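Local coordinates for malarial CLPB2 atpase/hsp101 protein (Plasmodium falciparum, PDB 4IRF) that is a ClpB-family AAA+ chaperone, here its N-terminal cargo-binding domain, and probably couples ATP hydrolysis to protein unfolding and translocation in the parasitophorous vacuole, at residues Asn14-Ile19 and Val112-Leu117; Lys36-Leu41 and Asp124-Glu129. All coordinates share one frame; numbering follows the deposited sequence.

Interaction 1. Residues Asn14-Ile19 and Val112-Leu117; sequences NRTINI and VDVEHL
Thr16 and Val114 bring the backbones closest, their CA atoms 5.7 Å apart, where the first turns of helix 14-29 pass the start of helix 114-121. Arg15 meets Asp113 in a side-on salt bridge: NE donates to OD1 at 2.8 Å, almost straight at 175°, and NH2 donates to OD2 at 2.7 Å. The guanidinium and carboxylate planes lie only 22° apart, and both nitrogens approach on the syn sides of the oxygens. Arg15 is extended from CG to NE, which carries the guanidinium out to the acid. On its anti side OD1 also accepts from Val114 N, so OD1 is held by two donors; OD2 has a second cation in Lys148 of helix 138-151. Beside this pair, Thr16 OG1 donates to Val112 O at 2.8 Å, while its CG2, anti to the backbone N, turns to Leu117 CD2. Ile19 closes the apolar end, with CD1 3.7 Å from Val114 CG2 and CG2 3.9 Å from Leu117 CD2. The contact thus joins the first helix of this Clp N-terminal domain to the start of helix 114-121, with Tyr49 of helix 48-56 touching Arg15, Asp113 and Val114, and Leu44 of helix 37-46 touching Ile19 and Val114.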
# COMPACT_ATOMS: atom_id res chain seq x y z
N ASN A 14 14.16 -1.52 -0.84
CA ASN A 14 13.86 -2.91 -1.09
C ASN A 14 12.53 -3.33 -0.55
O ASN A 14 11.85 -4.05 -1.15
CB ASN A 14 14.83 -3.80 -0.42
CG ASN A 14 15.77 -4.45 -1.34
OD1 ASN A 14 15.50 -5.51 -1.97
ND2 ASN A 14 16.92 -3.89 -1.37
N ARG A 15 12.27 -2.96 0.68
CA ARG A 15 11.02 -3.39 1.30
C ARG A 15 9.83 -2.81 0.59
O ARG A 15 8.76 -3.41 0.60
CB ARG A 15 11.00 -3.08 2.81
CG ARG A 15 11.26 -1.61 3.20
CD ARG A 15 11.12 -1.49 4.73
NE ARG A 15 11.39 -0.16 5.28
CZ ARG A 15 12.31 0.07 6.21
NH1 ARG A 15 13.03 -0.94 6.69
NH2 ARG A 15 12.51 1.30 6.69
N THR A 16 10.01 -1.66 -0.05
CA THR A 16 8.90 -1.03 -0.77
C THR A 16 8.65 -1.82 -2.06
O THR A 16 7.51 -2.17 -2.39
CB THR A 16 9.24 0.44 -1.08
OG1 THR A 16 9.49 1.14 0.15
CG2 THR A 16 8.14 1.11 -1.83
N ILE A 17 9.74 -2.13 -2.76
CA ILE A 17 9.67 -2.92 -4.00
C ILE A 17 9.08 -4.30 -3.70
O ILE A 17 8.26 -4.80 -4.45
CB ILE A 17 11.08 -3.12 -4.56
CG1 ILE A 17 11.67 -1.80 -5.05
CG2 ILE A 17 11.06 -4.09 -5.73
CD1 ILE A 17 10.86 -1.16 -6.12
N ASN A 18 9.49 -4.92 -2.59
CA ASN A 18 8.95 -6.23 -2.22
C ASN A 18 7.44 -6.21 -1.99
O ASN A 18 6.74 -7.16 -2.36
CB ASN A 18 9.69 -6.80 -1.01
CG ASN A 18 11.14 -7.16 -1.32
OD1 ASN A 18 11.50 -7.39 -2.49
ND2 ASN A 18 11.97 -7.23 -0.28
N ILE A 19 6.95 -5.15 -1.37
CA ILE A 19 5.52 -4.97 -1.23
C ILE A 19 4.85 -4.87 -2.61
O ILE A 19 3.81 -5.49 -2.84
CB ILE A 19 5.17 -3.70 -0.39
CG1 ILE A 19 5.35 -4.02 1.10
CG2 ILE A 19 3.73 -3.31 -0.54
CD1 ILE A 19 5.56 -2.80 1.94
N VAL A 112 11.88 6.20 -1.11
CA VAL A 112 10.47 5.97 -0.89
C VAL A 112 10.31 4.74 0.02
O VAL A 112 10.69 3.64 -0.34
CB VAL A 112 9.72 5.76 -2.22
CG1 VAL A 112 8.23 5.61 -1.98
CG2 VAL A 112 9.96 6.95 -3.16
N ASP A 113 9.78 4.96 1.22
CA ASP A 113 9.59 3.89 2.20
C ASP A 113 8.12 3.51 2.29
O ASP A 113 7.25 4.07 1.61
CB ASP A 113 10.12 4.34 3.58
CG ASP A 113 10.57 3.18 4.46
OD1 ASP A 113 10.06 2.06 4.29
OD2 ASP A 113 11.46 3.38 5.32
N VAL A 114 7.82 2.54 3.15
CA VAL A 114 6.46 2.06 3.30
C VAL A 114 5.45 3.12 3.72
O VAL A 114 4.32 3.09 3.26
CB VAL A 114 6.43 0.85 4.28
CG1 VAL A 114 5.05 0.26 4.35
CG2 VAL A 114 7.39 -0.20 3.80
N GLU A 115 5.84 4.05 4.60
CA GLU A 115 4.91 5.10 5.02
C GLU A 115 4.53 5.99 3.85
O GLU A 115 3.43 6.53 3.81
CB GLU A 115 5.56 6.00 6.08
CG GLU A 115 5.84 5.28 7.41
CD GLU A 115 7.17 4.53 7.45
OE1 GLU A 115 7.81 4.30 6.39
OE2 GLU A 115 7.58 4.16 8.58
N HIS A 116 5.47 6.19 2.93
CA HIS A 116 5.22 7.06 1.77
C HIS A 116 4.27 6.37 0.80
O HIS A 116 3.36 7.00 0.25
CB HIS A 116 6.54 7.43 1.11
CG HIS A 116 7.49 8.07 2.08
ND1 HIS A 116 8.71 7.51 2.41
CD2 HIS A 116 7.36 9.18 2.85
CE1 HIS A 116 9.31 8.27 3.31
NE2 HIS A 116 8.51 9.28 3.60
N LEU A 117 4.45 5.06 0.64
CA LEU A 117 3.54 4.24 -0.13
C LEU A 117 2.17 4.27 0.53
O LEU A 117 1.13 4.43 -0.15
CB LEU A 117 4.10 2.82 -0.25
CG LEU A 117 3.35 1.84 -1.11
CD1 LEU A 117 3.19 2.37 -2.54
CD2 LEU A 117 4.12 0.56 -1.12

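Interaction 2. Residues Lys36-Leu41 and Asp124-Glu129; sequences KPIHIL and DELVNE
Pro37, the first residue of helix 37-46, lays its ring against the side chain of Asp124, which caps helix 125-133. Followed outward, the Asp124 side chain is in contact along its whole length. Its CB lies 3.6 Å from Pro37 CB, and CG is equally close to that same proline atom, the two side chains crossing at about a right angle. At the tip the oxygens divide the work. OD1 rests 3.6 Å from Pro37 CG, a van der Waals contact, whereas OD2 is the polar branch: it accepts from Val127 N at 3.1 Å, on its anti side and 27° out of the carboxylate plane, the bond that makes Asp124 the N-cap. OD2 also accepts from a water at 2.8 Å, and this water in turn accepts from Ile38 N. The carboxylate therefore caps its own helix directly and reaches a backbone N-H in the first turn of the other through one water.

Beyond the cap, further along the two helices, the contact is apolar. Val127 CG2 sits 3.9 Å from Ile38 N, against the Pro37-Ile38 backbone, and also brushes Leu41; CG1 is the methyl nearer to Leu41 CD2, at 3.9 Å. Leu126 CD2 reaches Ile38 CB. The axes of the short segments 37-41 and 125-129 approach to 9.3 Å and run in the same general direction, inclined at 41°. Around them, helix 61-74 packs on Ile38, Leu41 and Leu126, helix 91-106 covers Pro37, and Leu121 of helix 114-121 touches Pro37 and Val127, so the pair lies within the domain's helical core.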
# COMPACT_ATOMS: atom_id res chain seq x y z
N LYS A 36 -3.53 -3.02 -8.84
CA LYS A 36 -4.45 -1.99 -8.34
C LYS A 36 -4.05 -1.60 -6.90
O LYS A 36 -3.37 -2.38 -6.23
CB LYS A 36 -5.86 -2.56 -8.29
CG LYS A 36 -6.39 -3.05 -9.62
CD LYS A 36 -6.59 -1.88 -10.51
CE LYS A 36 -8.07 -1.79 -10.88
NZ LYS A 36 -8.41 -0.49 -11.54
N PRO A 37 -4.44 -0.41 -6.44
CA PRO A 37 -4.03 -0.02 -5.08
C PRO A 37 -4.47 -1.00 -3.99
O PRO A 37 -3.63 -1.29 -3.12
CB PRO A 37 -4.66 1.34 -4.89
CG PRO A 37 -4.64 1.94 -6.31
CD PRO A 37 -5.02 0.73 -7.16
N ILE A 38 -5.68 -1.55 -4.07
CA ILE A 38 -6.13 -2.53 -3.07
C ILE A 38 -5.19 -3.70 -2.99
O ILE A 38 -4.92 -4.21 -1.90
CB ILE A 38 -7.58 -3.00 -3.30
CG1 ILE A 38 -8.00 -3.91 -2.14
CG2 ILE A 38 -7.67 -3.74 -4.66
CD1 ILE A 38 -7.97 -3.17 -0.78
N HIS A 39 -4.63 -4.13 -4.13
CA HIS A 39 -3.66 -5.23 -4.11
C HIS A 39 -2.38 -4.88 -3.39
O HIS A 39 -1.78 -5.72 -2.71
CB HIS A 39 -3.32 -5.68 -5.53
CG HIS A 39 -4.52 -6.06 -6.32
ND1 HIS A 39 -4.75 -5.60 -7.60
CD2 HIS A 39 -5.57 -6.86 -6.00
CE1 HIS A 39 -5.91 -6.09 -8.02
NE2 HIS A 39 -6.42 -6.86 -7.07
N ILE A 40 -1.93 -3.63 -3.57
CA ILE A 40 -0.75 -3.16 -2.89
C ILE A 40 -1.02 -3.07 -1.40
O ILE A 40 -0.15 -3.46 -0.61
CB ILE A 40 -0.29 -1.80 -3.40
CG1 ILE A 40 0.11 -1.96 -4.89
CG2 ILE A 40 0.89 -1.30 -2.57
CD1 ILE A 40 0.61 -0.66 -5.48
N LEU A 41 -2.22 -2.58 -1.05
CA LEU A 41 -2.61 -2.51 0.39
C LEU A 41 -2.58 -3.90 1.04
O LEU A 41 -2.03 -4.06 2.14
CB LEU A 41 -3.96 -1.81 0.57
CG LEU A 41 -4.40 -1.80 2.04
CD1 LEU A 41 -3.40 -1.08 2.91
CD2 LEU A 41 -5.77 -1.21 2.18
N ASP A 124 -6.46 6.37 -3.26
CA ASP A 124 -7.40 5.48 -3.90
C ASP A 124 -8.71 5.43 -3.09
O ASP A 124 -8.68 5.30 -1.86
CB ASP A 124 -6.81 4.09 -4.01
CG ASP A 124 -7.75 3.13 -4.68
OD1 ASP A 124 -8.00 3.26 -5.92
OD2 ASP A 124 -8.25 2.22 -3.98
N GLU A 125 -9.84 5.55 -3.78
CA GLU A 125 -11.12 5.66 -3.08
C GLU A 125 -11.47 4.41 -2.27
O GLU A 125 -11.96 4.52 -1.15
CB GLU A 125 -12.25 6.00 -4.05
CG GLU A 125 -12.15 7.38 -4.71
CD GLU A 125 -13.11 7.49 -5.89
OE1 GLU A 125 -13.54 6.43 -6.39
OE2 GLU A 125 -13.46 8.60 -6.31
N LEU A 126 -11.22 3.24 -2.84
CA LEU A 126 -11.48 1.98 -2.16
C LEU A 126 -10.59 1.84 -0.93
O LEU A 126 -11.05 1.47 0.16
CB LEU A 126 -11.25 0.80 -3.12
CG LEU A 126 -11.41 -0.61 -2.56
CD1 LEU A 126 -12.79 -0.74 -1.89
CD2 LEU A 126 -11.28 -1.62 -3.70
N VAL A 127 -9.30 2.13 -1.11
CA VAL A 127 -8.35 2.00 -0.01
C VAL A 127 -8.70 3.05 1.04
O VAL A 127 -8.67 2.75 2.24
CB VAL A 127 -6.90 2.22 -0.45
CG1 VAL A 127 -5.99 2.46 0.76
CG2 VAL A 127 -6.39 1.04 -1.30
N ASN A 128 -9.06 4.25 0.61
CA ASN A 128 -9.34 5.28 1.59
C ASN A 128 -10.61 5.00 2.41
O ASN A 128 -10.68 5.37 3.57
CB ASN A 128 -9.42 6.66 0.99
CG ASN A 128 -9.09 7.71 2.00
OD1 ASN A 128 -7.99 7.70 2.56
ND2 ASN A 128 -10.03 8.60 2.27
N GLU A 129 -11.59 4.33 1.80
CA GLU A 129 -12.78 3.89 2.55
C GLU A 129 -12.32 2.98 3.67
O GLU A 129 -12.70 3.15 4.85
CB GLU A 129 -13.77 3.19 1.59
CG GLU A 129 -14.54 4.21 0.71
CD GLU A 129 -15.27 3.62 -0.50
OE1 GLU A 129 -15.21 2.39 -0.74
OE2 GLU A 129 -15.92 4.40 -1.23
O HOH W 1 -7.97 -0.19 -5.41

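Interactions 1 and 2 have centres about 15 Å apart and belong to one continuous core. Helices 114-121 and 125-133 are consecutive, and the segments of the two contacts alternate along the chain, so each joins an early helix of the domain to a late one. They meet at Ile40 of helix 37-46: Ile19 CG2 lies 3.9 Å from Ile40 O, and Leu117 CD2 lies 4.0 Å from Ile40 CG2. Both bridging residues come from the apolar end of 14-19/112-117, away from the salt bridge. The two differ in polar chemistry: a direct ion pair crosses interaction 1, whereas in interaction 2 a water carries the polar link between the segments.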